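Local coordinates for protein 3-methyladenine dna-glycosylase (Archaeoglobus fulgidus, PDB 2JHN) that belongs to the helix-hairpin-helix (HhH-GPD) superfamily of base excision DNA repair proteins and goes by the name AlkA, at residues E137-D149 with A166-L180. The protein carries 1 engineered substitution. Residues are numbered along the deposited sequence; the frame is centred on the assembly and turned at random.
With MBO (mercuribenzoic acid), chain C.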
ATOM      1  N   GLU A 137       8.655  -6.205   5.118  1.00 18.74           N
ATOM      2  CA  GLU A 137       9.230  -5.589   3.925  1.00 19.63           C
ATOM      3  C   GLU A 137      10.580  -6.211   3.506  1.00 19.21           C
ATOM      4  O   GLU A 137      10.876  -6.333   2.314  1.00 18.73           O
ATOM      5  CB  GLU A 137       9.344  -4.081   4.130  1.00 19.73           C
ATOM      6  CG  GLU A 137       7.971  -3.384   4.219  1.00 21.81           C
ATOM      7  CD  GLU A 137       7.297  -3.241   2.856  1.00 27.87           C
ATOM      8  OE1 GLU A 137       6.606  -4.198   2.425  1.00 27.93           O
ATOM      9  OE2 GLU A 137       7.460  -2.165   2.221  1.00 30.16           O
ATOM     10  N   LYS A 138      11.395  -6.599   4.489  1.00 19.34           N
ATOM     11  CA  LYS A 138      12.637  -7.322   4.184  1.00 19.34           C
ATOM     12  C   LYS A 138      12.340  -8.678   3.559  1.00 18.45           C
ATOM     13  O   LYS A 138      13.037  -9.098   2.636  1.00 18.56           O
ATOM     14  CB  LYS A 138      13.507  -7.488   5.440  1.00 19.63           C
ATOM     15  CG  LYS A 138      14.122  -6.188   5.887  1.00 23.64           C
ATOM     16  CD  LYS A 138      15.020  -6.390   7.094  1.00 27.30           C
ATOM     17  CE  LYS A 138      15.471  -5.040   7.612  1.00 30.49           C
ATOM     18  NZ  LYS A 138      16.667  -5.184   8.491  1.00 33.67           N
ATOM     19  N   LEU A 139      11.299  -9.353   4.052  1.00 17.93           N
ATOM     20  CA  LEU A 139      10.855 -10.616   3.464  1.00 17.02           C
ATOM     21  C   LEU A 139      10.383 -10.401   2.025  1.00 17.22           C
ATOM     22  O   LEU A 139      10.749 -11.171   1.130  1.00 15.21           O
ATOM     23  CB  LEU A 139       9.775 -11.279   4.313  1.00 17.49           C
ATOM     24  CG  LEU A 139      10.316 -12.050   5.519  1.00 17.71           C
ATOM     25  CD1 LEU A 139       9.227 -12.390   6.520  1.00 18.29           C
ATOM     26  CD2 LEU A 139      11.026 -13.330   5.051  1.00 21.16           C
ATOM     27  N   ALA A 140       9.604  -9.329   1.795  1.00 16.22           N
ATOM     28  CA  ALA A 140       9.176  -8.968   0.440  1.00 16.51           C
ATOM     29  C   ALA A 140      10.377  -8.778  -0.495  1.00 16.92           C
ATOM     30  O   ALA A 140      10.361  -9.263  -1.633  1.00 16.64           O
ATOM     31  CB  ALA A 140       8.317  -7.684   0.451  1.00 16.80           C
ATOM     32  N   ALA A 141      11.387  -8.049  -0.014  1.00 16.35           N
ATOM     33  CA  ALA A 141      12.605  -7.812  -0.795  1.00 17.11           C
ATOM     34  C   ALA A 141      13.339  -9.119  -1.167  1.00 16.98           C
ATOM     35  O   ALA A 141      13.843  -9.239  -2.276  1.00 17.20           O
ATOM     36  CB  ALA A 141      13.517  -6.825  -0.095  1.00 17.08           C
ATOM     37  N   LYS A 142      13.351 -10.099  -0.267  1.00 18.31           N
ATOM     38  CA  LYS A 142      13.956 -11.410  -0.553  1.00 18.64           C
ATOM     39  C   LYS A 142      13.205 -12.085  -1.698  1.00 17.77           C
ATOM     40  O   LYS A 142      13.797 -12.562  -2.669  1.00 16.75           O
ATOM     41  CB  LYS A 142      13.915 -12.302   0.688  1.00 20.57           C
ATOM     42  CG  LYS A 142      14.702 -11.792   1.885  1.00 23.23           C
ATOM     43  CD  LYS A 142      16.020 -12.541   1.965  1.00 27.04           C
ATOM     44  CE  LYS A 142      16.792 -12.158   3.200  1.00 29.15           C
ATOM     45  NZ  LYS A 142      18.245 -12.235   2.884  1.00 30.44           N
ATOM     46  N   ILE A 143      11.886 -12.076  -1.605  1.00 16.80           N
ATOM     47  CA  ILE A 143      11.051 -12.725  -2.612  1.00 16.53           C
ATOM     48  C   ILE A 143      11.116 -12.019  -3.977  1.00 15.81           C
ATOM     49  O   ILE A 143      11.092 -12.664  -5.038  1.00 15.52           O
ATOM     50  CB  ILE A 143       9.613 -12.849  -2.068  1.00 17.94           C
ATOM     51  CG1 ILE A 143       9.593 -13.812  -0.870  1.00 18.13           C
ATOM     52  CG2 ILE A 143       8.658 -13.313  -3.151  1.00 18.69           C
ATOM     53  CD1 ILE A 143       9.818 -15.232  -1.256  1.00 24.87           C
ATOM     54  N   VAL A 144      11.172 -10.683  -3.957  1.00 14.48           N
ATOM     55  CA  VAL A 144      11.291  -9.894  -5.176  1.00 14.14           C
ATOM     56  C   VAL A 144      12.648 -10.181  -5.833  1.00 14.45           C
ATOM     57  O   VAL A 144      12.741 -10.309  -7.047  1.00 15.25           O
ATOM     58  CB  VAL A 144      11.155  -8.380  -4.842  1.00 13.89           C
ATOM     59  CG1 VAL A 144      11.583  -7.467  -6.020  1.00 13.24           C
ATOM     60  CG2 VAL A 144       9.725  -8.121  -4.432  1.00 12.83           C
ATOM     61  N   GLY A 145      13.679 -10.264  -5.009  1.00 15.59           N
ATOM     62  CA  GLY A 145      15.047 -10.432  -5.520  1.00 17.42           C
ATOM     63  C   GLY A 145      15.143 -11.744  -6.287  1.00 18.05           C
ATOM     64  O   GLY A 145      15.700 -11.807  -7.400  1.00 18.93           O
ATOM     65  N   ARG A 146      14.558 -12.792  -5.729  1.00 18.55           N
ATOM     66  CA  ARG A 146      14.725 -14.119  -6.326  1.00 18.60           C
ATOM     67  C   ARG A 146      13.679 -14.480  -7.385  1.00 19.35           C
ATOM     68  O   ARG A 146      13.976 -15.194  -8.361  1.00 17.69           O
ATOM     69  CB  ARG A 146      14.779 -15.179  -5.236  1.00 19.82           C
ATOM     70  CG  ARG A 146      15.033 -16.600  -5.792  1.00 19.50           C
ATOM     71  CD  ARG A 146      15.507 -17.511  -4.685  1.00 21.91           C
ATOM     72  NE  ARG A 146      16.830 -17.106  -4.233  1.00 21.14           N
ATOM     73  CZ  ARG A 146      17.383 -17.475  -3.080  1.00 22.37           C
ATOM     74  NH1 ARG A 146      16.738 -18.294  -2.244  1.00 24.01           N
ATOM     75  NH2 ARG A 146      18.602 -17.033  -2.774  1.00 25.26           N
ATOM     76  N   PHE A 147      12.444 -14.020  -7.176  1.00 18.38           N
ATOM     77  CA  PHE A 147      11.317 -14.479  -7.978  1.00 18.76           C
ATOM     78  C   PHE A 147      10.620 -13.361  -8.764  1.00 19.12           C
ATOM     79  O   PHE A 147       9.775 -13.619  -9.631  1.00 19.39           O
ATOM     80  CB  PHE A 147      10.331 -15.268  -7.094  1.00 18.04           C
ATOM     81  CG  PHE A 147      10.953 -16.472  -6.397  1.00 19.67           C
ATOM     82  CD1 PHE A 147      11.436 -17.564  -7.140  1.00 21.73           C
ATOM     83  CD2 PHE A 147      11.060 -16.514  -5.004  1.00 21.02           C
ATOM     84  CE1 PHE A 147      12.012 -18.687  -6.484  1.00 19.87           C
ATOM     85  CE2 PHE A 147      11.631 -17.607  -4.349  1.00 22.02           C
ATOM     86  CZ  PHE A 147      12.115 -18.697  -5.099  1.00 19.98           C
ATOM     87  N   GLY A 148      10.968 -12.110  -8.472  1.00 20.38           N
ATOM     88  CA  GLY A 148      10.354 -10.988  -9.162  1.00 21.63           C
ATOM     89  C   GLY A 148      10.947 -10.702 -10.521  1.00 23.31           C
ATOM     90  O   GLY A 148      12.043 -11.168 -10.851  1.00 23.17           O
ATOM     91  N   ASP A 149      10.222  -9.933 -11.323  1.00 25.14           N
ATOM     92  CA  ASP A 149      10.738  -9.460 -12.598  1.00 27.15           C
ATOM     93  C   ASP A 149      11.847  -8.437 -12.386  1.00 27.85           C
ATOM     94  O   ASP A 149      11.868  -7.726 -11.386  1.00 26.95           O
ATOM     95  CB  ASP A 149       9.621  -8.845 -13.437  1.00 28.06           C
ATOM     96  CG  ASP A 149       8.768  -9.891 -14.118  1.00 32.09           C
ATOM     97  OD1 ASP A 149       9.319 -10.708 -14.906  1.00 36.26           O
ATOM     98  OD2 ASP A 149       7.541  -9.893 -13.873  1.00 35.15           O
ATOM     99  N   ALA A 166       5.204 -17.049 -11.250  1.00 19.73           N
ATOM    100  CA  ALA A 166       6.527 -17.094 -10.633  1.00 19.11           C
ATOM    101  C   ALA A 166       6.465 -17.698  -9.235  1.00 18.85           C
ATOM    102  O   ALA A 166       7.348 -18.455  -8.843  1.00 18.66           O
ATOM    103  CB  ALA A 166       7.144 -15.683 -10.587  1.00 18.87           C
ATOM    104  N   ILE A 167       5.406 -17.359  -8.495  1.00 18.14           N
ATOM    105  CA  ILE A 167       5.143 -17.924  -7.166  1.00 18.21           C
ATOM    106  C   ILE A 167       4.833 -19.426  -7.185  1.00 18.54           C
ATOM    107  O   ILE A 167       5.327 -20.190  -6.342  1.00 17.79           O
ATOM    108  CB  ILE A 167       4.010 -17.125  -6.443  1.00 18.18           C
ATOM    109  CG1 ILE A 167       4.519 -15.713  -6.124  1.00 16.64           C
ATOM    110  CG2 ILE A 167       3.524 -17.847  -5.167  1.00 17.90           C
ATOM    111  CD1 ILE A 167       5.787 -15.667  -5.223  1.00 16.83           C
ATOM    112  N   LEU A 168       4.018 -19.838  -8.148  1.00 19.28           N
ATOM    113  CA  LEU A 168       3.696 -21.249  -8.296  1.00 21.25           C
ATOM    114  C   LEU A 168       4.978 -22.051  -8.565  1.00 22.65           C
ATOM    115  O   LEU A 168       5.182 -23.124  -7.983  1.00 23.59           O
ATOM    116  CB  LEU A 168       2.637 -21.445  -9.394  1.00 21.06           C
ATOM    117  CG  LEU A 168       1.221 -20.937  -9.035  1.00 22.91           C
ATOM    118  CD1 LEU A 168       0.287 -21.148 -10.209  1.00 24.60           C
ATOM    119  CD2 LEU A 168       0.657 -21.598  -7.766  1.00 24.90           C
ATOM    120  N   LYS A 169       5.852 -21.492  -9.397  1.00 23.89           N
ATOM    121  CA  LYS A 169       7.172 -22.072  -9.672  1.00 24.92           C
ATOM    122  C   LYS A 169       8.083 -22.084  -8.439  1.00 25.05           C
ATOM    123  O   LYS A 169       8.710 -23.096  -8.146  1.00 24.61           O
ATOM    124  CB  LYS A 169       7.852 -21.381 -10.868  1.00 25.57           C
ATOM    125  CG  LYS A 169       9.294 -21.907 -11.172  1.00 27.41           C
ATOM    126  CD  LYS A 169       9.334 -23.438 -11.466  1.00 31.05           C
ATOM    127  CE  LYS A 169      10.785 -23.976 -11.475  1.00 30.41           C
ATOM    128  NZ  LYS A 169      10.890 -25.452 -11.253  1.00 31.04           N
ATOM    129  N   ALA A 170       8.142 -20.977  -7.700  1.00 24.49           N
ATOM    130  CA  ALA A 170       8.901 -20.924  -6.445  1.00 24.74           C
ATOM    131  C   ALA A 170       8.444 -22.024  -5.497  1.00 24.92           C
ATOM    132  O   ALA A 170       9.265 -22.660  -4.834  1.00 25.40           O
ATOM    133  CB  ALA A 170       8.739 -19.515  -5.758  1.00 23.46           C
ATOM    134  N   GLY A 171       7.124 -22.235  -5.437  1.00 24.91           N
ATOM    135  CA  GLY A 171       6.517 -23.245  -4.563  1.00 23.79           C
ATOM    136  C   GLY A 171       6.635 -22.942  -3.086  1.00 23.26           C
ATOM    137  O   GLY A 171       7.266 -21.957  -2.686  1.00 23.35           O
ATOM    138  N   VAL A 172       6.019 -23.784  -2.259  1.00 22.91           N
ATOM    139  CA  VAL A 172       6.143 -23.618  -0.803  1.00 22.58           C
ATOM    140  C   VAL A 172       7.610 -23.555  -0.366  1.00 22.30           C
ATOM    141  O   VAL A 172       8.003 -22.671   0.385  1.00 22.13           O
ATOM    142  CB  VAL A 172       5.386 -24.735  -0.006  1.00 22.98           C
ATOM    143  CG1 VAL A 172       5.803 -24.739   1.478  1.00 22.90           C
ATOM    144  CG2 VAL A 172       3.877 -24.571  -0.161  1.00 23.32           C
ATOM    145  N   GLU A 173       8.431 -24.499  -0.827  1.00 22.59           N
ATOM    146  CA  GLU A 173       9.811 -24.549  -0.345  1.00 22.29           C
ATOM    147  C   GLU A 173      10.662 -23.345  -0.747  1.00 21.54           C
ATOM    148  O   GLU A 173      11.530 -22.926   0.006  1.00 21.16           O
ATOM    149  CB  GLU A 173      10.513 -25.855  -0.775  1.00 23.43           C
ATOM    150  CG  GLU A 173      10.081 -27.078   0.033  1.00 25.82           C
ATOM    151  CD  GLU A 173      10.238 -26.884   1.546  1.00 31.47           C
ATOM    152  OE1 GLU A 173      11.295 -26.370   2.014  1.00 33.66           O
ATOM    153  OE2 GLU A 173       9.278 -27.256   2.261  1.00 33.96           O
ATOM    154  N   GLY A 174      10.424 -22.810  -1.936  1.00 21.35           N
ATOM    155  CA  GLY A 174      11.177 -21.635  -2.423  1.00 21.05           C
ATOM    156  C   GLY A 174      10.884 -20.401  -1.577  1.00 20.66           C
ATOM    157  O   GLY A 174      11.782 -19.633  -1.246  1.00 19.76           O
ATOM    158  N   LEU A 175       9.610 -20.230  -1.214  1.00 20.94           N
ATOM    159  CA  LEU A 175       9.192 -19.168  -0.294  1.00 21.81           C
ATOM    160  C   LEU A 175       9.762 -19.369   1.112  1.00 21.96           C
ATOM    161  O   LEU A 175      10.212 -18.402   1.716  1.00 21.57           O
ATOM    162  CB  LEU A 175       7.651 -19.021  -0.252  1.00 21.20           C
ATOM    163  CG  LEU A 175       6.964 -18.709  -1.592  1.00 22.57           C
ATOM    164  CD1 LEU A 175       5.464 -18.496  -1.393  1.00 20.86           C
ATOM    165  CD2 LEU A 175       7.580 -17.528  -2.324  1.00 24.11           C
ATOM    166  N   ARG A 176       9.767 -20.613   1.614  1.00 22.99           N
ATOM    167  CA  ARG A 176      10.346 -20.903   2.938  1.00 24.96           C
ATOM    168  C   ARG A 176      11.825 -20.569   2.949  1.00 24.55           C
ATOM    169  O   ARG A 176      12.335 -20.054   3.934  1.00 25.52           O
ATOM    170  CB  ARG A 176      10.153 -22.368   3.370  1.00 25.01           C
ATOM    171  CG  ARG A 176       8.698 -22.807   3.537  1.00 27.11           C
ATOM    172  CD  ARG A 176       8.620 -24.227   4.064  1.00 27.96           C
ATOM    173  NE  ARG A 176       9.189 -24.295   5.405  1.00 33.08           N
ATOM    174  CZ  ARG A 176       9.572 -25.423   6.000  1.00 37.66           C
ATOM    175  NH1 ARG A 176       9.469 -26.594   5.367  1.00 38.17           N
ATOM    176  NH2 ARG A 176      10.075 -25.378   7.229  1.00 39.48           N
ATOM    177  N   GLU A 177      12.509 -20.874   1.848  1.00 24.70           N
ATOM    178  CA  GLU A 177      13.928 -20.561   1.703  1.00 25.18           C
ATOM    179  C   GLU A 177      14.220 -19.072   1.846  1.00 24.30           C
ATOM    180  O   GLU A 177      15.233 -18.683   2.415  1.00 24.46           O
ATOM    181  CB  GLU A 177      14.457 -21.101   0.379  1.00 25.51           C
ATOM    182  CG  GLU A 177      14.537 -22.627   0.381  1.00 26.59           C
ATOM    183  CD  GLU A 177      14.940 -23.242  -0.968  1.00 27.72           C
ATOM    184  OE1 GLU A 177      15.242 -22.509  -1.963  1.00 30.04           O
ATOM    185  OE2 GLU A 177      14.948 -24.493  -1.014  1.00 28.03           O
ATOM    186  N   CYS A 178      13.297 -18.239   1.370  1.00 23.86           N
ATOM    187  CA  CYS A 178      13.470 -16.793   1.435  1.00 23.78           C
ATOM    188  C   CYS A 178      13.143 -16.246   2.844  1.00 24.06           C
ATOM    189  O   CYS A 178      13.380 -15.071   3.123  1.00 24.52           O
ATOM    190  CB  CYS A 178      12.602 -16.106   0.367  1.00 22.87           C
ATOM    191  SG  CYS A 178      13.150 -16.337  -1.379  1.00 21.51           S
ATOM    192  N   GLY A 179      12.619 -17.098   3.719  1.00 25.21           N
ATOM    193  CA  GLY A 179      12.354 -16.731   5.123  1.00 25.77           C
ATOM    194  C   GLY A 179      10.929 -16.916   5.630  1.00 26.66           C
ATOM    195  O   GLY A 179      10.665 -16.766   6.829  1.00 26.97           O
ATOM    196  N   LEU A 180      10.000 -17.221   4.730  1.00 27.23           N
ATOM    197  CA  LEU A 180       8.587 -17.396   5.101  1.00 28.01           C
ATOM    198  C   LEU A 180       8.313 -18.688   5.860  1.00 28.56           C
ATOM    199  O   LEU A 180       8.823 -19.754   5.502  1.00 29.08           O
ATOM    200  CB  LEU A 180       7.664 -17.324   3.868  1.00 28.33           C
ATOM    201  CG  LEU A 180       7.230 -15.971   3.292  1.00 28.51           C
ATOM    202  CD1 LEU A 180       8.397 -15.241   2.684  1.00 30.85           C
ATOM    203  CD2 LEU A 180       6.168 -16.205   2.233  1.00 28.22           C
TER
HETATM  204 HG   MBO C1296      15.159 -15.157  -1.394  0.70 24.57          HG
HETATM  205  CE1 MBO C1296      17.101 -13.973  -1.480  0.70 23.92           C
HETATM  206  CE2 MBO C1296      18.108 -14.267  -0.571  0.70 22.74           C
HETATM  207  CE3 MBO C1296      19.286 -13.538  -0.639  0.70 24.07           C
HETATM  208  CE4 MBO C1296      19.434 -12.531  -1.590  0.70 24.12           C
HETATM  209  CE5 MBO C1296      18.418 -12.252  -2.501  0.70 24.34           C
HETATM  210  CE6 MBO C1296      17.235 -12.981  -2.448  0.70 22.73           C
HETATM  211  CZ  MBO C1296      20.708 -11.745  -1.642  0.70 25.14           C
HETATM  212  OZ1 MBO C1296      20.886 -10.946  -2.574  0.70 27.06           O
HETATM  213  OZ2 MBO C1296      21.548 -11.897  -0.736  0.70 27.09           O
HETATM  214  O   HOH W   1      14.169 -19.965  -2.805  1.00 26.27           O
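F147 and A170 meet where helices 137-147 and 166-177 cross at 126° within the HhH-GPD region, an example of two helices joined by side chains without a direct hydrogen bond. The packing is dense on the inner side. A170 CB sits 3.4 Å from the centroid of the F147 ring, only 9° off its normal, a CH-pi contact, while R146 CG lies over the opposite face, so the ring is sandwiched. Deeper in, I143 CD1 is pressed between C178 CB, at 3.3 Å, and L175 CD2, both pairs closer than usual carbon contact; its CG1, beside the backbone N (chi1 -66°), also meets L180 CD1. G179 closes helix 166-177 in a Schellman motif, and its lack of a side chain makes room for L139 CD2, 3.6 Å from G179 C.

The outer side is looser and polar. R146 NH1 and E177 OE1 stay 4.5 Å apart, with the oxygen well out of the guanidinium plane, and a water links them, donating to E177 OE1 and to G174 O. Here mercuribenzoic acid lies beside K142 and over one guanidinium face of R146, its mercury bound by C178 SG at 2.3 Å.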